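Local coordinates for DNA helicase assembly protein (Enterobacteria phage T4, PDB 1C1K) that loads the replicative helicase onto fork DNA covered by single-stranded DNA-binding protein during phage replication, recombination and repair, helping to coordinate leading- and lagging-strand synthesis, at residues Q28-K33 with N78-Q83; I74-L79 with K191-I196; E115-I120 with K205-E210. One frame throughout, in Å; residues are numbered along the deposited sequence.

Interaction 1 of 3, residues Q28-K33 with N78-Q83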
# COMPACT_ATOMS: atom_id res chain seq x y z
N GLN A 28 10.44 5.31 6.28
CA GLN A 28 11.50 5.46 5.28
C GLN A 28 11.30 4.46 4.14
O GLN A 28 11.57 4.76 2.98
CB GLN A 28 12.86 5.28 5.96
CG GLN A 28 13.19 6.44 6.88
CD GLN A 28 14.40 6.19 7.75
OE1 GLN A 28 14.64 6.89 8.73
NE2 GLN A 28 15.19 5.17 7.39
N HIS A 29 10.82 3.27 4.48
CA HIS A 29 10.57 2.25 3.47
C HIS A 29 9.51 2.75 2.49
O HIS A 29 9.67 2.65 1.28
CB HIS A 29 10.09 0.96 4.14
CG HIS A 29 9.71 -0.11 3.17
ND1 HIS A 29 10.56 -1.13 2.82
CD2 HIS A 29 8.57 -0.30 2.45
CE1 HIS A 29 9.97 -1.92 1.93
NE2 HIS A 29 8.76 -1.43 1.69
N MET A 30 8.43 3.31 3.03
CA MET A 30 7.33 3.80 2.21
C MET A 30 7.71 5.04 1.39
O MET A 30 6.97 5.42 0.47
CB MET A 30 6.11 4.09 3.08
CG MET A 30 5.45 2.82 3.62
SD MET A 30 5.04 1.58 2.34
CE MET A 30 4.15 2.60 1.19
N ASN A 31 8.86 5.64 1.71
CA ASN A 31 9.36 6.81 0.99
C ASN A 31 10.46 6.38 0.02
O ASN A 31 11.07 7.22 -0.66
CB ASN A 31 9.96 7.83 1.97
CG ASN A 31 8.92 8.72 2.60
OD1 ASN A 31 9.13 9.26 3.69
ND2 ASN A 31 7.79 8.88 1.93
N GLY A 32 10.72 5.08 -0.04
CA GLY A 32 11.74 4.54 -0.92
C GLY A 32 13.16 4.83 -0.45
O GLY A 32 14.09 4.85 -1.25
N LYS A 33 13.34 5.04 0.85
CA LYS A 33 14.65 5.35 1.42
C LYS A 33 15.25 4.18 2.17
O LYS A 33 16.42 4.22 2.57
CB LYS A 33 14.53 6.55 2.35
CG LYS A 33 14.29 7.86 1.63
CD LYS A 33 14.21 9.01 2.61
CE LYS A 33 12.92 9.79 2.42
NZ LYS A 33 13.01 11.14 3.04
N ASN A 78 -1.47 3.05 7.79
CA ASN A 78 -1.46 4.51 7.76
C ASN A 78 -0.52 5.10 6.71
O ASN A 78 -0.90 5.98 5.95
CB ASN A 78 -1.08 5.07 9.12
CG ASN A 78 -2.27 5.20 10.05
OD1 ASN A 78 -2.98 6.21 10.02
ND2 ASN A 78 -2.49 4.18 10.87
N LEU A 79 0.72 4.62 6.68
CA LEU A 79 1.69 5.16 5.74
C LEU A 79 1.39 4.83 4.28
O LEU A 79 1.89 5.50 3.37
CB LEU A 79 3.10 4.69 6.11
CG LEU A 79 3.61 5.39 7.37
CD1 LEU A 79 4.78 4.61 7.95
CD2 LEU A 79 4.03 6.82 7.03
N VAL A 80 0.57 3.81 4.05
CA VAL A 80 0.23 3.45 2.68
C VAL A 80 -1.03 4.18 2.20
O VAL A 80 -0.99 4.90 1.20
CB VAL A 80 -0.03 1.93 2.51
CG1 VAL A 80 -0.68 1.67 1.15
CG2 VAL A 80 1.26 1.16 2.63
N ALA A 81 -2.12 3.99 2.93
CA ALA A 81 -3.41 4.56 2.57
C ALA A 81 -3.87 5.84 3.26
O ALA A 81 -4.83 6.47 2.82
CB ALA A 81 -4.49 3.50 2.72
N ASN A 82 -3.22 6.23 4.36
CA ASN A 82 -3.62 7.46 5.04
C ASN A 82 -2.76 8.62 4.54
O ASN A 82 -1.63 8.81 4.98
CB ASN A 82 -3.47 7.31 6.56
CG ASN A 82 -4.09 8.47 7.33
OD1 ASN A 82 -4.49 9.47 6.73
ND2 ASN A 82 -4.16 8.35 8.64
N GLN A 83 -3.32 9.41 3.62
CA GLN A 83 -2.60 10.54 3.05
C GLN A 83 -2.16 11.55 4.09
O GLN A 83 -1.20 12.29 3.89
CB GLN A 83 -3.45 11.21 1.96
CG GLN A 83 -3.63 10.34 0.72
CD GLN A 83 -4.62 10.92 -0.27
OE1 GLN A 83 -5.58 10.25 -0.68
NE2 GLN A 83 -4.40 12.17 -0.66

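Interaction 2 of 3, residues I74-L79 with K191-I196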
# COMPACT_ATOMS: atom_id res chain seq x y z
N ILE A 74 -0.48 -1.05 12.09
CA ILE A 74 -0.90 0.32 12.35
C ILE A 74 -0.07 1.26 11.47
O ILE A 74 -0.60 2.13 10.78
CB ILE A 74 -0.68 0.71 13.84
CG1 ILE A 74 -1.76 0.09 14.72
CG2 ILE A 74 -0.70 2.23 14.00
CD1 ILE A 74 -1.39 0.05 16.21
N PHE A 75 1.25 1.08 11.49
CA PHE A 75 2.11 1.95 10.70
C PHE A 75 1.99 1.73 9.20
O PHE A 75 1.94 2.70 8.45
CB PHE A 75 3.56 1.81 11.16
CG PHE A 75 3.79 2.26 12.57
CD1 PHE A 75 4.62 1.54 13.43
CD2 PHE A 75 3.13 3.39 13.07
CE1 PHE A 75 4.79 1.93 14.75
CE2 PHE A 75 3.30 3.79 14.40
CZ PHE A 75 4.13 3.06 15.24
N ILE A 76 1.93 0.47 8.77
CA ILE A 76 1.81 0.17 7.35
C ILE A 76 0.50 0.71 6.78
O ILE A 76 0.51 1.44 5.79
CB ILE A 76 1.89 -1.36 7.08
CG1 ILE A 76 3.29 -1.88 7.40
CG2 ILE A 76 1.57 -1.65 5.61
CD1 ILE A 76 3.36 -3.39 7.53
N SER A 77 -0.62 0.36 7.40
CA SER A 77 -1.92 0.82 6.91
C SER A 77 -1.95 2.34 6.77
O SER A 77 -2.39 2.86 5.74
CB SER A 77 -3.05 0.36 7.84
OG SER A 77 -2.97 0.99 9.10
N ASN A 78 -1.47 3.05 7.79
CA ASN A 78 -1.46 4.51 7.76
C ASN A 78 -0.52 5.10 6.71
O ASN A 78 -0.90 5.98 5.95
CB ASN A 78 -1.08 5.07 9.12
CG ASN A 78 -2.27 5.20 10.05
OD1 ASN A 78 -2.98 6.21 10.02
ND2 ASN A 78 -2.49 4.18 10.87
N LEU A 79 0.72 4.62 6.68
CA LEU A 79 1.69 5.16 5.74
C LEU A 79 1.39 4.83 4.28
O LEU A 79 1.89 5.50 3.37
CB LEU A 79 3.10 4.69 6.11
CG LEU A 79 3.61 5.39 7.37
CD1 LEU A 79 4.78 4.61 7.95
CD2 LEU A 79 4.03 6.82 7.03
N LYS A 191 5.54 0.79 -5.24
CA LYS A 191 6.66 -0.13 -5.25
C LYS A 191 7.07 -0.53 -3.83
O LYS A 191 7.41 -1.69 -3.59
CB LYS A 191 7.84 0.49 -5.99
CG LYS A 191 7.59 0.63 -7.49
CD LYS A 191 8.90 0.77 -8.27
CE LYS A 191 9.53 2.14 -8.08
NZ LYS A 191 8.65 3.24 -8.57
N ALA A 192 7.01 0.42 -2.90
CA ALA A 192 7.38 0.12 -1.52
C ALA A 192 6.41 -0.91 -0.93
O ALA A 192 6.84 -1.89 -0.31
CB ALA A 192 7.37 1.39 -0.69
N TYR A 193 5.11 -0.70 -1.13
CA TYR A 193 4.10 -1.61 -0.61
C TYR A 193 4.21 -2.97 -1.31
O TYR A 193 4.02 -4.02 -0.69
CB TYR A 193 2.71 -1.01 -0.83
CG TYR A 193 1.57 -1.62 -0.02
CD1 TYR A 193 1.82 -2.40 1.13
CD2 TYR A 193 0.25 -1.42 -0.40
CE1 TYR A 193 0.77 -2.95 1.86
CE2 TYR A 193 -0.81 -1.97 0.32
CZ TYR A 193 -0.54 -2.73 1.45
OH TYR A 193 -1.60 -3.28 2.15
N ARG A 194 4.54 -2.95 -2.59
CA ARG A 194 4.68 -4.19 -3.34
C ARG A 194 5.78 -5.07 -2.74
O ARG A 194 5.69 -6.30 -2.77
CB ARG A 194 4.99 -3.87 -4.82
CG ARG A 194 5.18 -5.10 -5.72
CD ARG A 194 5.26 -4.70 -7.20
NE ARG A 194 6.45 -3.92 -7.51
CZ ARG A 194 6.81 -3.54 -8.74
NH1 ARG A 194 6.07 -3.86 -9.79
NH2 ARG A 194 7.93 -2.84 -8.91
N LYS A 195 6.81 -4.45 -2.18
CA LYS A 195 7.91 -5.20 -1.57
C LYS A 195 7.48 -5.99 -0.33
O LYS A 195 8.00 -7.08 -0.08
CB LYS A 195 9.05 -4.25 -1.18
CG LYS A 195 9.86 -3.75 -2.37
CD LYS A 195 11.06 -2.93 -1.94
CE LYS A 195 11.88 -2.52 -3.15
NZ LYS A 195 13.33 -2.84 -2.98
N ILE A 196 6.54 -5.45 0.43
CA ILE A 196 6.09 -6.16 1.63
C ILE A 196 4.88 -7.05 1.38
O ILE A 196 4.46 -7.79 2.27
CB ILE A 196 5.79 -5.18 2.78
CG1 ILE A 196 4.85 -4.07 2.32
CG2 ILE A 196 7.09 -4.56 3.30
CD1 ILE A 196 4.40 -3.16 3.46

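Interaction 3 of 3, residues E115-I120 with K205-E210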
# COMPACT_ATOMS: atom_id res chain seq x y z
N GLU A 115 -14.65 -6.90 -6.26
CA GLU A 115 -15.50 -5.72 -6.38
C GLU A 115 -14.83 -4.69 -7.30
O GLU A 115 -15.46 -4.16 -8.23
CB GLU A 115 -15.73 -5.10 -5.00
CG GLU A 115 -16.56 -3.84 -5.00
CD GLU A 115 -16.64 -3.20 -3.63
OE1 GLU A 115 -15.94 -3.67 -2.70
OE2 GLU A 115 -17.40 -2.22 -3.48
N ASP A 116 -13.56 -4.42 -7.04
CA ASP A 116 -12.80 -3.45 -7.83
C ASP A 116 -12.72 -3.86 -9.30
O ASP A 116 -12.88 -3.02 -10.18
CB ASP A 116 -11.40 -3.28 -7.24
CG ASP A 116 -11.40 -2.47 -5.95
OD1 ASP A 116 -10.32 -2.36 -5.32
OD2 ASP A 116 -12.47 -1.94 -5.57
N ILE A 117 -12.49 -5.15 -9.56
CA ILE A 117 -12.41 -5.63 -10.93
C ILE A 117 -13.72 -5.36 -11.67
O ILE A 117 -13.72 -4.84 -12.78
CB ILE A 117 -12.09 -7.14 -10.99
CG1 ILE A 117 -10.64 -7.37 -10.54
CG2 ILE A 117 -12.26 -7.67 -12.40
CD1 ILE A 117 -10.37 -8.79 -10.07
N ARG A 118 -14.85 -5.70 -11.04
CA ARG A 118 -16.14 -5.46 -11.66
C ARG A 118 -16.30 -3.98 -11.96
O ARG A 118 -16.72 -3.60 -13.05
CB ARG A 118 -17.29 -5.91 -10.75
CG ARG A 118 -17.40 -7.40 -10.59
CD ARG A 118 -18.53 -7.79 -9.64
NE ARG A 118 -18.32 -9.13 -9.10
CZ ARG A 118 -18.10 -9.40 -7.81
NH1 ARG A 118 -18.06 -8.42 -6.91
NH2 ARG A 118 -17.89 -10.65 -7.43
N ASN A 119 -15.95 -3.12 -11.00
CA ASN A 119 -16.08 -1.69 -11.22
C ASN A 119 -15.15 -1.20 -12.33
O ASN A 119 -15.51 -0.29 -13.08
CB ASN A 119 -15.81 -0.94 -9.91
CG ASN A 119 -16.95 -1.08 -8.92
OD1 ASN A 119 -16.80 -0.80 -7.73
ND2 ASN A 119 -18.10 -1.51 -9.41
N ILE A 120 -13.97 -1.79 -12.45
CA ILE A 120 -13.05 -1.38 -13.50
C ILE A 120 -13.65 -1.76 -14.85
O ILE A 120 -13.59 -0.98 -15.80
CB ILE A 120 -11.67 -2.07 -13.38
CG1 ILE A 120 -10.95 -1.61 -12.11
CG2 ILE A 120 -10.81 -1.73 -14.60
CD1 ILE A 120 -9.80 -2.50 -11.73
N LYS A 205 -4.42 -13.62 -11.06
CA LYS A 205 -4.81 -13.68 -12.47
C LYS A 205 -6.10 -14.48 -12.65
O LYS A 205 -7.00 -14.06 -13.37
CB LYS A 205 -3.70 -14.32 -13.30
CG LYS A 205 -3.92 -14.23 -14.80
CD LYS A 205 -2.73 -14.81 -15.55
CE LYS A 205 -2.82 -14.55 -17.04
NZ LYS A 205 -3.92 -15.34 -17.67
N ASN A 206 -6.17 -15.65 -12.00
CA ASN A 206 -7.35 -16.51 -12.08
C ASN A 206 -8.59 -15.76 -11.61
O ASN A 206 -9.64 -15.81 -12.26
CB ASN A 206 -7.16 -17.76 -11.20
CG ASN A 206 -6.12 -18.72 -11.75
OD1 ASN A 206 -5.67 -18.60 -12.88
ND2 ASN A 206 -5.74 -19.70 -10.93
N VAL A 207 -8.48 -15.07 -10.49
CA VAL A 207 -9.60 -14.30 -9.95
C VAL A 207 -10.02 -13.23 -10.96
O VAL A 207 -11.21 -13.03 -11.20
CB VAL A 207 -9.23 -13.64 -8.61
CG1 VAL A 207 -10.37 -12.74 -8.13
CG2 VAL A 207 -8.94 -14.71 -7.56
N PHE A 208 -9.04 -12.55 -11.54
CA PHE A 208 -9.30 -11.51 -12.53
C PHE A 208 -10.09 -12.07 -13.73
O PHE A 208 -11.11 -11.52 -14.12
CB PHE A 208 -7.97 -10.92 -13.00
CG PHE A 208 -8.11 -9.81 -13.99
CD1 PHE A 208 -8.42 -8.52 -13.58
CD2 PHE A 208 -7.90 -10.05 -15.35
CE1 PHE A 208 -8.52 -7.48 -14.50
CE2 PHE A 208 -8.00 -9.03 -16.28
CZ PHE A 208 -8.30 -7.74 -15.86
N ILE A 209 -9.59 -13.16 -14.30
CA ILE A 209 -10.22 -13.79 -15.46
C ILE A 209 -11.65 -14.24 -15.15
O ILE A 209 -12.57 -14.00 -15.93
CB ILE A 209 -9.36 -14.99 -15.95
CG1 ILE A 209 -8.03 -14.47 -16.50
CG2 ILE A 209 -10.10 -15.79 -17.02
CD1 ILE A 209 -7.08 -15.56 -16.98
N GLU A 210 -11.83 -14.89 -14.01
CA GLU A 210 -13.14 -15.38 -13.61
C GLU A 210 -14.12 -14.23 -13.36
O GLU A 210 -15.30 -14.32 -13.73
CB GLU A 210 -13.01 -16.23 -12.34
CG GLU A 210 -13.98 -17.41 -12.27
CD GLU A 210 -13.77 -18.41 -13.39
OE1 GLU A 210 -14.63 -18.48 -14.29
OE2 GLU A 210 -12.73 -19.11 -13.38

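Interaction 1 of 3, residues Q28-K33 with N78-Q83
Gln28 O takes two backbone N-H groups at once, from Lys33 and from Asn31, and so finishes helix 16-30 just at Met30, the residue that packs against Leu79 and Val80. Lys33 N lies 2.8 Å from Gln28 O, and Asn31 N is the second donor to that oxygen. Gly32 turns the chain with a positive phi, and its N bonds back to His29 O, which completes a Schellman motif.

Met30 then folds over the end of helix 68-81. Its CG sits beside the backbone N, and chi2 (-52°) and chi3 (-51°) bend the chain again, which brings the methyl round onto Val80: Met30 CE is 3.5 Å from Val80 CG2. The sulfur meets the same Val80 methyl, Met30 SD lying 3.8 Å from Val80 CG2. Nearer the backbone, Met30 CG rests 3.9 Å from Leu79 CB. All three residues are buried, and the contact is wholly apolar.

Just beyond, Asn82 ND2 donates to Asn78 OD1 at 2.8 Å, nearly straight (170°) and in the carbonyl plane, while Asn82 OD1 caps Asp84 N at the start of helix 83-86. Helix 181-196 lies against this pair of helix ends, with Ala192 on Met30 and Tyr193 on Val80; helix 95-107 packs Phe98 against Asn78 and Ala81.

Interaction 2 of 3, residues I74-L79 with K191-I196
In this mainly alpha-helical two-domain fold, Ile76 on helix 68-81 meets Tyr193 and Ile196 on helix 181-196, a buried helix-to-helix packing near the centre of the chain that joins the N-terminal and C-terminal family regions. It is a small contact, made by one methyl group with two partners. Ile76 CG2 lies 3.9 Å from Ile196 CD1 and 4.0 Å from Tyr193 CE1.

The two isoleucines reach toward each other tip to tip. Ile196 holds CG1 between its backbone N and carbonyl carbon (chi1 51°), and the extended chi2 that follows carries CD1 out toward Ile76. That same CD1 lies at the edge of the Tyr193 ring, in its plane, so this one methyl meets both the ring edge and Ile76 CG2. Tyr193 has CG anti to its backbone N (chi1 -163°), and its side chain crosses that of Ile76 at about a right angle.

The phenol of Tyr193 continues past the contact to a hydrogen bond between OH and Glu159, while Phe158 and Ile162 of the neighbouring helix pack on the same residue. Arg194 forms salt bridges with Asp165 and Asp172, tying helix 181-196 to the two helices before it. Trp41, in a loop, also packs on Ile76.

Behind Ile76, the carbonyl of Ile74 is gripped twice by one residue. Asn78 N reaches Ile74 O at 3.2 Å in the usual helical bond, and Asn78 ND2 reaches Ile74 O from the opposite face of the carbonyl plane at 2.8 Å, tilted 27° from that plane.

Interaction 3 of 3, residues E115-I120 with K205-E210
Ile117 brings three of its carbons against one ring atom of Phe208. The ring carbon Phe208 CD1 is 3.9 Å from Ile117 CG1, 4.0 Å from Ile117 CD1 and 4.1 Å from Ile117 CG2, so both branches of the isoleucine share the contact. The conformation explains this: CG1 stands anti to the carbonyl carbon (chi1 -70°), which puts CG2 anti to the backbone N, and the extended chi2 sends CD1 onward to the backbone of the facing helix. There Ile117 CD1 lies 3.8 Å from Phe208 CA, so the methyl rests on the helix itself as well as on the ring.

Phe208 holds its ring anti to the backbone N (chi1 -178°), turned steeply to the CA-CB-CG plane. The two side chains cross obliquely, with CD1 the ring atom nearest Ile117. Val207 touches the CD1 methyl of Ile117 more loosely, its CG1 4.4 Å from Ile117 CD1. The CA atoms of Ile117 and Phe208 are 6.8 Å apart, a close approach of the two helices.

Further along helix 201-216, Thr211 and Val212 also touch Ile117, while Val207 packs on Lys110, Phe113 and Glu114 of helix 109-126. Helix 158-168 completes the arrangement: Phe167 meets the Phe208 ring with planes at about 55°, and Leu164 packs on both Phe208 and Ile120.

Overall arrangement
Interactions 1 and 2 are neighbours, their centres about 6 Å apart, and share helix 68-81 with Asn78 and Leu79 in both. They bring helices 16-30, 68-81 and 181-196 together, with His29 NE2 probably hydrogen-bonded to Ala192 O between them. Interaction 3 stands apart, its centre about 23 Å from that of interaction 2 and 26 Å from that of interaction 1, joining helices 109-126 and 201-216. Along the chain, interaction 1 closes before interaction 3 opens, whereas interactions 2 and 3 interleave. Interaction 1 lies within the N-terminal family region, interaction 3 within the C-terminal one, and interaction 2 links the two regions.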